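Biphenyl 2,3-Dioxygenase Beta Subunit (Sphingobium yanoikuyae, PDB 2GBW) probably serves as the beta subunit of a bacterial ring-hydroxylating dioxygenase, a family that oxidises aromatic compounds such as biphenyl. Local coordinates at residues Leu123-Arg128 with Val133-Leu138. Sequence-based numbering, arbitrary orientation.
Sequences LVYRNR and VTVHTL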
loop_
_atom_site.group_PDB
_atom_site.type_symbol
_atom_site.label_atom_id
_atom_site.label_comp_id
_atom_site.label_asym_id
_atom_site.label_seq_id
_atom_site.Cartn_x
_atom_site.Cartn_y
_atom_site.Cartn_z
ATOM N N LEU B 123 13.466 -4.366 -14.222
ATOM C CA LEU B 123 12.800 -3.972 -12.988
ATOM C C LEU B 123 13.641 -2.870 -12.343
ATOM O O LEU B 123 14.832 -3.039 -12.087
ATOM C CB LEU B 123 12.714 -5.183 -12.026
ATOM C CG LEU B 123 12.151 -4.985 -10.609
ATOM C CD1 LEU B 123 10.725 -4.447 -10.582
ATOM C CD2 LEU B 123 12.255 -6.342 -9.843
ATOM N N VAL B 124 12.989 -1.756 -12.046
ATOM C CA VAL B 124 13.669 -0.544 -11.553
ATOM C C VAL B 124 13.069 -0.180 -10.228
ATOM O O VAL B 124 11.860 0.031 -10.135
ATOM C CB VAL B 124 13.499 0.701 -12.483
ATOM C CG1 VAL B 124 14.264 1.901 -11.868
ATOM C CG2 VAL B 124 13.991 0.395 -13.910
ATOM N N TYR B 125 13.900 -0.214 -9.200
ATOM C CA TYR B 125 13.540 0.167 -7.863
ATOM C C TYR B 125 14.186 1.514 -7.531
ATOM O O TYR B 125 15.387 1.661 -7.584
ATOM C CB TYR B 125 14.044 -0.864 -6.830
ATOM C CG TYR B 125 12.994 -1.675 -6.198
ATOM C CD1 TYR B 125 12.514 -2.811 -6.822
ATOM C CD2 TYR B 125 12.479 -1.325 -4.977
ATOM C CE1 TYR B 125 11.510 -3.557 -6.251
ATOM C CE2 TYR B 125 11.513 -2.077 -4.389
ATOM C CZ TYR B 125 11.028 -3.190 -5.050
ATOM O OH TYR B 125 10.015 -3.926 -4.488
ATOM N N ARG B 126 13.359 2.447 -7.076
ATOM C CA ARG B 126 13.782 3.797 -6.735
ATOM C C ARG B 126 13.419 4.146 -5.299
ATOM O O ARG B 126 12.305 3.839 -4.841
ATOM C CB ARG B 126 13.131 4.831 -7.661
ATOM C CG ARG B 126 13.268 4.564 -9.176
ATOM C CD ARG B 126 12.474 5.596 -10.009
ATOM N NE ARG B 126 13.124 6.893 -10.120
ATOM C CZ ARG B 126 12.581 7.995 -10.636
ATOM N NH1 ARG B 126 11.290 8.014 -10.947
ATOM N NH2 ARG B 126 13.290 9.108 -10.752
ATOM N N ASN B 127 14.345 4.800 -4.592
ATOM C CA ASN B 127 14.118 5.281 -3.216
ATOM C C ASN B 127 14.567 6.710 -3.109
ATOM O O ASN B 127 15.540 7.109 -3.760
ATOM C CB ASN B 127 14.965 4.448 -2.232
ATOM C CG ASN B 127 14.438 3.069 -2.037
ATOM O OD1 ASN B 127 14.736 2.168 -2.844
ATOM N ND2 ASN B 127 13.666 2.865 -0.973
ATOM N N ARG B 128 13.812 7.506 -2.358
ATOM C CA ARG B 128 14.256 8.854 -2.056
ATOM C C ARG B 128 13.674 9.288 -0.727
ATOM O O ARG B 128 12.780 8.625 -0.162
ATOM C CB ARG B 128 13.847 9.842 -3.145
ATOM C CG ARG B 128 12.341 10.016 -3.295
ATOM C CD ARG B 128 11.993 10.949 -4.511
ATOM N NE ARG B 128 12.677 12.247 -4.407
ATOM C CZ ARG B 128 12.187 13.305 -3.806
ATOM N NH1 ARG B 128 10.974 13.263 -3.244
ATOM N NH2 ARG B 128 12.915 14.412 -3.746
ATOM N N VAL B 133 9.349 5.064 -2.055
ATOM C CA VAL B 133 9.788 3.866 -2.798
ATOM C C VAL B 133 8.817 3.740 -3.979
ATOM O O VAL B 133 7.577 3.793 -3.802
ATOM C CB VAL B 133 9.618 2.524 -2.011
ATOM C CG1 VAL B 133 10.133 1.336 -2.860
ATOM C CG2 VAL B 133 10.245 2.541 -0.665
ATOM N N THR B 134 9.358 3.643 -5.178
ATOM C CA THR B 134 8.555 3.369 -6.339
ATOM C C THR B 134 9.239 2.288 -7.154
ATOM O O THR B 134 10.500 2.110 -7.107
ATOM C CB THR B 134 8.378 4.612 -7.176
ATOM O OG1 THR B 134 9.634 5.083 -7.636
ATOM C CG2 THR B 134 7.588 5.763 -6.380
ATOM N N VAL B 135 8.399 1.559 -7.881
ATOM C CA VAL B 135 8.887 0.384 -8.645
ATOM C C VAL B 135 8.311 0.368 -10.031
ATOM O O VAL B 135 7.107 0.585 -10.199
ATOM C CB VAL B 135 8.508 -0.892 -7.939
ATOM C CG1 VAL B 135 9.083 -2.152 -8.748
ATOM C CG2 VAL B 135 8.997 -0.863 -6.479
ATOM N N HIS B 136 9.142 0.089 -11.042
ATOM C CA HIS B 136 8.689 0.084 -12.433
ATOM C C HIS B 136 9.147 -1.192 -13.099
ATOM O O HIS B 136 10.245 -1.690 -12.818
ATOM C CB HIS B 136 9.259 1.264 -13.226
ATOM C CG HIS B 136 8.904 2.595 -12.667
ATOM N ND1 HIS B 136 7.775 3.310 -13.051
ATOM C CD2 HIS B 136 9.522 3.330 -11.727
ATOM C CE1 HIS B 136 7.764 4.457 -12.393
ATOM N NE2 HIS B 136 8.773 4.466 -11.540
ATOM N N THR B 137 8.324 -1.721 -13.983
ATOM C CA THR B 137 8.746 -2.790 -14.862
ATOM C C THR B 137 8.485 -2.420 -16.282
ATOM O O THR B 137 7.462 -1.775 -16.600
ATOM C CB THR B 137 8.147 -4.148 -14.532
ATOM O OG1 THR B 137 6.724 -4.102 -14.667
ATOM C CG2 THR B 137 8.510 -4.522 -13.110
ATOM N N LEU B 138 9.465 -2.795 -17.105
ATOM C CA LEU B 138 9.490 -2.484 -18.539
ATOM C C LEU B 138 10.087 -3.623 -19.377
ATOM O O LEU B 138 10.942 -4.395 -18.890
ATOM C CB LEU B 138 10.386 -1.249 -18.824
ATOM C CG LEU B 138 10.205 0.108 -18.149
ATOM C CD1 LEU B 138 11.114 0.107 -16.916
ATOM C CD2 LEU B 138 10.531 1.341 -19.069
HETATM O O HOH W 1 11.004 6.875 -5.247
#
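With chi1 at -178°, V135 sets CG1 opposite its own N, against L123, and holds CG2 over the ring of Y125. The Y125 ring takes an intermediate chi1 of -109° and lies under that methyl. Both residues sit in an antiparallel beta hairpin, strands 115-128 and 132-147, within the large sheet of this NTF2-like beta subunit.

The CH-pi contact is close: V135 CG2 lies 3.5 Å from the ring centroid of Y125, over the face and shifted toward the rim. V133 CG1 approaches the same ring obliquely at CE2. L123 CD1 touches two methyls and is tight against both, 3.4 Å from V135 CG1 and equally near T137 CG2. N127 lies alongside V133, its ND2 close to CG2. This face joins the subunit interfaces, where Y125 of a second subunit packs on Y125 and V135, and V135 of a third packs on Y125. With Y125 cut back to an alanine, V135 CG2 is likely to lose its aromatic partner, and a gap would probably open where the Y125 rings of two subunits meet.

V124, R126, T134 and H136 occupy the other face. V124 pairs with H136 and R126 with T134, each through two backbone hydrogen bonds. R126 CB and CD pass T134 OG1, and CD comes 4.1 Å from H136 CD2. The R126 guanidinium, T134 OG1 and H136 NE2 all converge on D167 OD2, the guanidinium through a salt bridge. The carboxylate probably offsets the arginine's charge. H136 is a zinc ligand, though no metal is bound to this chain here. One water donates to T134 OG1 at 3.3 Å and, weakly, to R126 O.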